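Side-chain contacts in DNA repair protein MmcB-related protein (PDB 3DNX), which is of unknown function but belongs to the MmcB-like family of the PDDEXK nuclease-like clan and is therefore probably linked to DNA repair: residues A64-D69 with E93-E98; Q73-L76 with R81-W84. All blocks are in the same frame, centred on the assembly; numbering follows the deposited sequence. Where two conformers were deposited one is given.

Contact 1: A64-D69 with E93-E98; sequences ADFQAD and ELLPAE. With NA (sodium ion), chain C.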
ATOM      1  N   ALA A  64       0.044  30.448   9.292  1.00 36.87           N
ATOM      2  CA  ALA A  64      -0.770  30.673   8.064  1.00 36.31           C
ATOM      3  C   ALA A  64      -1.278  29.343   7.499  1.00 36.59           C
ATOM      4  O   ALA A  64      -2.429  29.252   7.049  1.00 36.73           O
ATOM      5  CB  ALA A  64       0.016  31.413   7.021  1.00 36.61           C
ATOM      6  N   ASP A  65      -0.437  28.308   7.546  1.00 35.46           N
ATOM      7  CA  ASP A  65      -0.829  27.004   7.089  1.00 35.64           C
ATOM      8  C   ASP A  65      -2.046  26.524   7.886  1.00 34.83           C
ATOM      9  O   ASP A  65      -2.954  25.876   7.337  1.00 35.10           O
ATOM     10  CB  ASP A  65       0.334  26.018   7.257  1.00 36.39           C
ATOM     11  CG  ASP A  65       0.252  24.853   6.317  1.00 39.25           C
ATOM     12  OD1 ASP A  65      -0.318  24.993   5.207  1.00 40.62           O
ATOM     13  OD2 ASP A  65       0.786  23.785   6.672  1.00 38.77           O
ATOM     14  N   PHE A  66      -2.049  26.827   9.187  1.00 32.94           N
ATOM     15  CA  PHE A  66      -3.113  26.386  10.102  1.00 32.11           C
ATOM     16  C   PHE A  66      -4.371  27.215   9.822  1.00 32.58           C
ATOM     17  O   PHE A  66      -5.481  26.687   9.768  1.00 33.27           O
ATOM     18  CB  PHE A  66      -2.637  26.501  11.580  1.00 31.56           C
ATOM     19  CG  PHE A  66      -3.735  26.461  12.580  1.00 28.81           C
ATOM     20  CD1 PHE A  66      -4.505  25.340  12.722  1.00 28.17           C
ATOM     21  CD2 PHE A  66      -3.985  27.551  13.395  1.00 30.00           C
ATOM     22  CE1 PHE A  66      -5.564  25.320  13.646  1.00 28.32           C
ATOM     23  CE2 PHE A  66      -5.002  27.514  14.335  1.00 30.25           C
ATOM     24  CZ  PHE A  66      -5.788  26.386  14.454  1.00 27.83           C
ATOM     25  N   GLN A  67      -4.177  28.505   9.622  1.00 32.42           N
ATOM     26  CA  GLN A  67      -5.270  29.405   9.299  1.00 33.60           C
ATOM     27  C   GLN A  67      -6.061  28.963   8.046  1.00 34.10           C
ATOM     28  O   GLN A  67      -7.291  29.054   8.013  1.00 34.13           O
ATOM     29  CB  GLN A  67      -4.727  30.841   9.191  1.00 33.32           C
ATOM     30  CG  GLN A  67      -4.184  31.362  10.556  1.00 34.10           C
ATOM     31  CD  GLN A  67      -3.147  32.507  10.442  1.00 36.83           C
ATOM     32  OE1 GLN A  67      -2.964  33.097   9.372  1.00 36.11           O
ATOM     33  NE2 GLN A  67      -2.508  32.847  11.569  1.00 35.53           N
ATOM     34  N   ALA A  68      -5.351  28.454   7.048  1.00 34.84           N
ATOM     35  CA  ALA A  68      -5.951  27.907   5.825  1.00 35.88           C
ATOM     36  C   ALA A  68      -6.718  26.564   5.993  1.00 36.86           C
ATOM     37  O   ALA A  68      -7.536  26.222   5.150  1.00 37.09           O
ATOM     38  CB  ALA A  68      -4.864  27.752   4.754  1.00 36.04           C
ATOM     39  N   ASP A  69      -6.459  25.803   7.055  1.00 37.60           N
ATOM     40  CA  ASP A  69      -7.172  24.523   7.301  1.00 38.20           C
ATOM     41  C   ASP A  69      -8.415  24.744   8.230  1.00 38.27           C
ATOM     42  O   ASP A  69      -8.689  23.923   9.130  1.00 38.55           O
ATOM     43  CB  ASP A  69      -6.198  23.525   7.951  1.00 38.37           C
ATOM     44  CG  ASP A  69      -6.241  22.095   7.338  1.00 40.27           C
ATOM     45  OD1 ASP A  69      -6.916  21.821   6.313  1.00 38.46           O
ATOM     46  OD2 ASP A  69      -5.526  21.227   7.899  1.00 42.28           O
ATOM     47  N   GLU A  93      -0.303  25.965  21.557  1.00 30.99           N
ATOM     48  CA  GLU A  93      -1.460  26.272  22.416  1.00 31.12           C
ATOM     49  C   GLU A  93      -2.669  26.795  21.664  1.00 32.02           C
ATOM     50  O   GLU A  93      -3.787  26.740  22.159  1.00 33.10           O
ATOM     51  CB  GLU A  93      -1.079  27.281  23.504  1.00 31.81           C
ATOM     52  CG  GLU A  93      -0.276  26.658  24.673  1.00 29.73           C
ATOM     53  CD  GLU A  93       0.135  27.584  25.763  1.00 33.74           C
ATOM     54  OE1 GLU A  93      -0.248  28.810  25.825  1.00 34.20           O
ATOM     55  OE2 GLU A  93       0.885  27.091  26.643  1.00 31.05           O
ATOM     56  N   LEU A  94      -2.423  27.330  20.485  1.00 32.63           N
ATOM     57  CA  LEU A  94      -3.483  27.854  19.606  1.00 34.26           C
ATOM     58  C   LEU A  94      -4.230  26.766  18.873  1.00 34.34           C
ATOM     59  O   LEU A  94      -5.283  27.031  18.330  1.00 34.35           O
ATOM     60  CB  LEU A  94      -2.893  28.850  18.601  1.00 34.39           C
ATOM     61  CG  LEU A  94      -2.242  30.090  19.255  1.00 36.53           C
ATOM     62  CD1 LEU A  94      -1.982  31.158  18.184  1.00 38.24           C
ATOM     63  CD2 LEU A  94      -3.024  30.710  20.448  1.00 39.11           C
ATOM     64  N   LEU A  95      -3.693  25.537  18.843  1.00 34.27           N
ATOM     65  CA  LEU A  95      -4.398  24.449  18.161  1.00 34.20           C
ATOM     66  C   LEU A  95      -5.618  24.002  19.020  1.00 35.17           C
ATOM     67  O   LEU A  95      -5.601  24.113  20.260  1.00 33.79           O
ATOM     68  CB  LEU A  95      -3.486  23.279  17.861  1.00 32.57           C
ATOM     69  CG  LEU A  95      -2.275  23.561  16.995  1.00 33.16           C
ATOM     70  CD1 LEU A  95      -1.142  22.417  17.068  1.00 32.52           C
ATOM     71  CD2 LEU A  95      -2.753  23.782  15.573  1.00 32.37           C
ATOM     72  N   PRO A  96      -6.676  23.507  18.352  1.00 35.81           N
ATOM     73  CA  PRO A  96      -7.873  23.006  19.059  1.00 37.22           C
ATOM     74  C   PRO A  96      -7.513  21.998  20.182  1.00 38.57           C
ATOM     75  O   PRO A  96      -6.759  21.033  19.946  1.00 37.83           O
ATOM     76  CB  PRO A  96      -8.656  22.300  17.971  1.00 37.53           C
ATOM     77  CG  PRO A  96      -8.200  22.902  16.684  1.00 37.95           C
ATOM     78  CD  PRO A  96      -6.797  23.416  16.895  1.00 37.38           C
ATOM     79  N   ALA A  97      -8.074  22.220  21.362  1.00 39.21           N
ATOM     80  CA  ALA A  97      -7.780  21.422  22.537  1.00 40.64           C
ATOM     81  C   ALA A  97      -8.138  19.951  22.378  1.00 41.69           C
ATOM     82  O   ALA A  97      -7.487  19.095  22.971  1.00 43.45           O
ATOM     83  CB  ALA A  97      -8.536  21.990  23.709  1.00 40.53           C
ATOM     84  N   GLU A  98      -9.170  19.684  21.585  1.00 42.61           N
ATOM     85  CA  GLU A  98      -9.756  18.344  21.390  0.50 43.01           C
ATOM     86  C   GLU A  98      -8.934  17.446  20.466  1.00 42.97           C
ATOM     87  O   GLU A  98      -9.124  16.232  20.443  1.00 45.71           O
ATOM     88  CB  GLU A  98     -11.202  18.459  20.864  0.50 42.81           C
ATOM     89  CG  GLU A  98     -11.477  19.611  19.848  0.50 43.53           C
ATOM     90  CD  GLU A  98     -11.448  21.021  20.483  0.50 42.38           C
ATOM     91  OE1 GLU A  98     -11.618  21.143  21.707  0.50 44.03           O
ATOM     92  OE2 GLU A  98     -11.223  22.003  19.762  0.50 42.48           O
TER
HETATM   93 NA    NA C 202       0.734  21.751   5.372  1.00 55.23          NA
HETATM   94  O   HOH W   1       0.041  23.106   3.615  1.00 46.64           O
HETATM   95  O   HOH W   2       1.663  19.958   4.417  1.00 40.37           O
HETATM   96  O   HOH W   3      -1.475  21.034   5.598  1.00 42.04           O
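The phenyl ring of F66 meets L95 face-on: methyl CD2 of L95 stands 3.6 Å above the ring plane, displaced toward the rim on the CD1–CE1 side. Its distance of 3.9 Å to the ring centroid, 21° off the normal, identifies a CH-pi contact, and the shortest separation, F66 CD1 to L95 CD2, is 3.7 Å. The other two neighbours come in obliquely. P96 CD lies 4.0 Å from F66 CE1, the pyrrolidine ring and the phenyl group approaching from opposite directions, while the backbone O of L94 is 4.0 Å from F66 CZ. Two torsions account for this geometry. With chi1 at 163°, F66 swings CG to the side of its own carbonyl carbon and extends its ring off helix 63-68 toward the loop between strands 81-86 and 100-104; L95, whose CA–CB bond does not aim at the helix, nevertheless brings CD2 close because its CG lies beside the backbone N (chi1 -59°). Outside the two segments, W84 meets the F66 ring edge-to-face, and F90 touches both F66 and L95.

D65 takes no part in this packing; its OD2 binds the sodium ion at 2.4 Å, and its OD1 accepts a hydrogen bond of 2.5 Å from water 1, itself a ligand of the metal. Waters 2 and 3 and the backbone O of C59 are also bound to the sodium. D69 OD2 forms a salt bridge with K60 and lies close to E58; E58 and K60 bracket C59 in an E-x-K pattern consistent with the PDDEXK clan. Chemically, helix and loop meet through dispersion and CH-pi attraction without directional bonds, whereas metal and S61 N on OD2, with water on OD1, together limit rotation of the D65 carboxylate.

Contact 2: Q73-L76 with R81-W84; sequences QGYL and RYFW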
ATOM      1  N   GLN A  73     -12.487  20.350  10.879  1.00 28.41           N
ATOM      2  CA  GLN A  73     -13.475  19.465  11.498  1.00 28.68           C
ATOM      3  C   GLN A  73     -14.081  18.470  10.479  1.00 27.89           C
ATOM      4  O   GLN A  73     -14.527  17.406  10.878  1.00 27.19           O
ATOM      5  CB  GLN A  73     -14.539  20.234  12.242  1.00 29.10           C
ATOM      6  CG  GLN A  73     -14.080  20.544  13.662  1.00 32.33           C
ATOM      7  CD  GLN A  73     -14.740  21.749  14.233  1.00 36.45           C
ATOM      8  OE1 GLN A  73     -15.503  21.658  15.194  1.00 39.10           O
ATOM      9  NE2 GLN A  73     -14.460  22.912  13.644  1.00 40.07           N
ATOM     10  N   GLY A  74     -14.030  18.810   9.187  1.00 27.12           N
ATOM     11  CA  GLY A  74     -14.462  17.908   8.114  1.00 27.41           C
ATOM     12  C   GLY A  74     -13.620  16.668   7.928  1.00 27.35           C
ATOM     13  O   GLY A  74     -14.084  15.686   7.312  1.00 27.03           O
ATOM     14  N   TYR A  75     -12.387  16.692   8.434  1.00 26.61           N
ATOM     15  CA  TYR A  75     -11.558  15.501   8.421  1.00 26.99           C
ATOM     16  C   TYR A  75     -11.987  14.448   9.442  1.00 27.21           C
ATOM     17  O   TYR A  75     -11.658  13.279   9.295  1.00 26.79           O
ATOM     18  CB  TYR A  75     -10.094  15.816   8.683  1.00 27.27           C
ATOM     19  CG  TYR A  75      -9.414  16.743   7.717  1.00 27.75           C
ATOM     20  CD1 TYR A  75      -8.825  17.921   8.171  1.00 28.90           C
ATOM     21  CD2 TYR A  75      -9.307  16.436   6.360  1.00 30.26           C
ATOM     22  CE1 TYR A  75      -8.157  18.777   7.313  1.00 29.21           C
ATOM     23  CE2 TYR A  75      -8.634  17.307   5.474  1.00 29.26           C
ATOM     24  CZ  TYR A  75      -8.072  18.473   5.960  1.00 31.18           C
ATOM     25  OH  TYR A  75      -7.404  19.356   5.142  1.00 29.57           O
ATOM     26  N   LEU A  76     -12.705  14.857  10.477  1.00 27.33           N
ATOM     27  CA  LEU A  76     -13.032  13.958  11.588  1.00 27.22           C
ATOM     28  C   LEU A  76     -13.787  12.674  11.207  1.00 26.79           C
ATOM     29  O   LEU A  76     -13.510  11.587  11.742  1.00 26.50           O
ATOM     30  CB  LEU A  76     -13.796  14.753  12.663  1.00 27.40           C
ATOM     31  CG  LEU A  76     -12.964  15.870  13.338  1.00 26.60           C
ATOM     32  CD1 LEU A  76     -13.679  16.462  14.564  1.00 25.98           C
ATOM     33  CD2 LEU A  76     -11.570  15.349  13.719  1.00 25.85           C
ATOM     34  N   ARG A  81      -8.823   8.721  14.696  1.00 29.42           N
ATOM     35  CA  ARG A  81      -8.124   9.737  15.481  1.00 30.31           C
ATOM     36  C   ARG A  81      -7.547  10.789  14.535  1.00 30.99           C
ATOM     37  O   ARG A  81      -7.029  10.457  13.485  1.00 30.71           O
ATOM     38  CB  ARG A  81      -7.005   9.128  16.311  1.00 28.64           C
ATOM     39  CG  ARG A  81      -7.471   8.100  17.331  1.00 30.72           C
ATOM     40  CD  ARG A  81      -6.365   7.758  18.292  1.00 30.48           C
ATOM     41  NE  ARG A  81      -6.580   6.487  18.969  1.00 32.15           N
ATOM     42  CZ  ARG A  81      -6.864   6.323  20.258  1.00 32.66           C
ATOM     43  NH1 ARG A  81      -7.032   5.103  20.737  1.00 32.79           N
ATOM     44  NH2 ARG A  81      -6.941   7.339  21.081  1.00 32.58           N
ATOM     45  N   TYR A  82      -7.714  12.041  14.912  1.00 31.70           N
ATOM     46  CA  TYR A  82      -7.227  13.226  14.193  1.00 31.79           C
ATOM     47  C   TYR A  82      -6.173  13.980  15.002  1.00 32.08           C
ATOM     48  O   TYR A  82      -6.369  14.289  16.213  1.00 31.39           O
ATOM     49  CB  TYR A  82      -8.396  14.182  13.897  1.00 32.61           C
ATOM     50  CG  TYR A  82      -7.937  15.430  13.224  1.00 31.46           C
ATOM     51  CD1 TYR A  82      -7.762  15.469  11.859  1.00 35.19           C
ATOM     52  CD2 TYR A  82      -7.675  16.594  13.964  1.00 34.21           C
ATOM     53  CE1 TYR A  82      -7.304  16.617  11.226  1.00 34.13           C
ATOM     54  CE2 TYR A  82      -7.203  17.733  13.350  1.00 34.41           C
ATOM     55  CZ  TYR A  82      -7.060  17.743  11.969  1.00 35.70           C
ATOM     56  OH  TYR A  82      -6.615  18.865  11.328  1.00 36.52           O
ATOM     57  N   PHE A  83      -5.041  14.259  14.345  1.00 32.04           N
ATOM     58  CA  PHE A  83      -3.867  14.911  14.948  1.00 31.79           C
ATOM     59  C   PHE A  83      -3.399  16.068  14.099  1.00 32.70           C
ATOM     60  O   PHE A  83      -3.502  16.040  12.844  1.00 30.72           O
ATOM     61  CB  PHE A  83      -2.631  14.018  15.036  1.00 31.81           C
ATOM     62  CG  PHE A  83      -2.818  12.745  15.816  1.00 30.72           C
ATOM     63  CD1 PHE A  83      -2.275  12.586  17.073  1.00 31.33           C
ATOM     64  CD2 PHE A  83      -3.517  11.682  15.249  1.00 31.26           C
ATOM     65  CE1 PHE A  83      -2.431  11.387  17.773  1.00 31.56           C
ATOM     66  CE2 PHE A  83      -3.668  10.492  15.930  1.00 28.69           C
ATOM     67  CZ  PHE A  83      -3.144  10.349  17.201  1.00 31.86           C
ATOM     68  N   TRP A  84      -2.851  17.068  14.799  1.00 31.67           N
ATOM     69  CA  TRP A  84      -1.970  18.059  14.197  1.00 32.90           C
ATOM     70  C   TRP A  84      -0.528  17.620  14.358  1.00 32.20           C
ATOM     71  O   TRP A  84      -0.212  16.932  15.313  1.00 32.23           O
ATOM     72  CB  TRP A  84      -2.156  19.417  14.836  1.00 34.68           C
ATOM     73  CG  TRP A  84      -3.556  19.913  14.818  1.00 34.01           C
ATOM     74  CD1 TRP A  84      -4.466  19.774  15.804  1.00 36.49           C
ATOM     75  CD2 TRP A  84      -4.204  20.634  13.756  1.00 34.58           C
ATOM     76  NE1 TRP A  84      -5.656  20.375  15.434  1.00 37.61           N
ATOM     77  CE2 TRP A  84      -5.514  20.880  14.166  1.00 35.18           C
ATOM     78  CE3 TRP A  84      -3.792  21.082  12.494  1.00 36.93           C
ATOM     79  CZ2 TRP A  84      -6.417  21.581  13.374  1.00 37.41           C
ATOM     80  CZ3 TRP A  84      -4.690  21.756  11.703  1.00 37.27           C
ATOM     81  CH2 TRP A  84      -5.980  21.990  12.133  1.00 36.57           C
TER
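Y82 is touched by two consecutive residues, L76 at its base and Y75 along its CD1–CE1 side. Methyl CD2 of L76 approaches CB of Y82 to 3.4 Å and CG of Y82 to 3.7 Å, the two side chains crossing at about a right angle. Y75 lies nearly parallel to Y82, with planes 12° apart, but the centroids are 6.0 Å apart and neither ring covers the other, which rules out a stack: the rings meet rim to rim, Y75 CD1 being 3.7 Å from Y82 CE1. The CB of Y75 adds to this contact, 3.9 Å from the same CE1.

In the next shell, W84 takes up the far end of Y82. The hydroxyl oxygen of Y82 sits 3.2 Å above the indole plane, offset toward its rim, and W72 meets both the Y82 and W84 rings. CG of Y82 lies opposite its backbone N (chi1 177°), which carries the ring out from the strand toward 73-76. There L76 N donates to Q73 O (3.2 Å), fitting the turn's helical backbone angles. The hydroxyl of Y75 is hydrogen-bonded to D69 OD1, which helps hold the far end of that ring.

Strand 81-86, which supplies Y82, runs parallel to both its neighbours, 54-59 and 100-104. The turn 73-76, between helix 63-68 and strand 81-86, packs against Y82, and both Y75 and Y82 touch E58 of strand 54-59.

In the fold
Contacts 1 and 2 have centres 11 Å apart on the same side of the chain's centre. Along the chain the order is 64-69, 73-76, 81-84, 93-98, so contact 2 falls wholly between the two halves of contact 1. The connection from helix 63-68 into strand 81-86 runs through both. W84, in the second segment of contact 2, packs against F66, L95 and P96 of contact 1, while a probable hydrogen bond joins the helix end to the turn. Contact 2 is buried and contact 1, which carries the sodium site, is partly buried toward the outside of this PDDEXK-clan fold, the two meeting at W84.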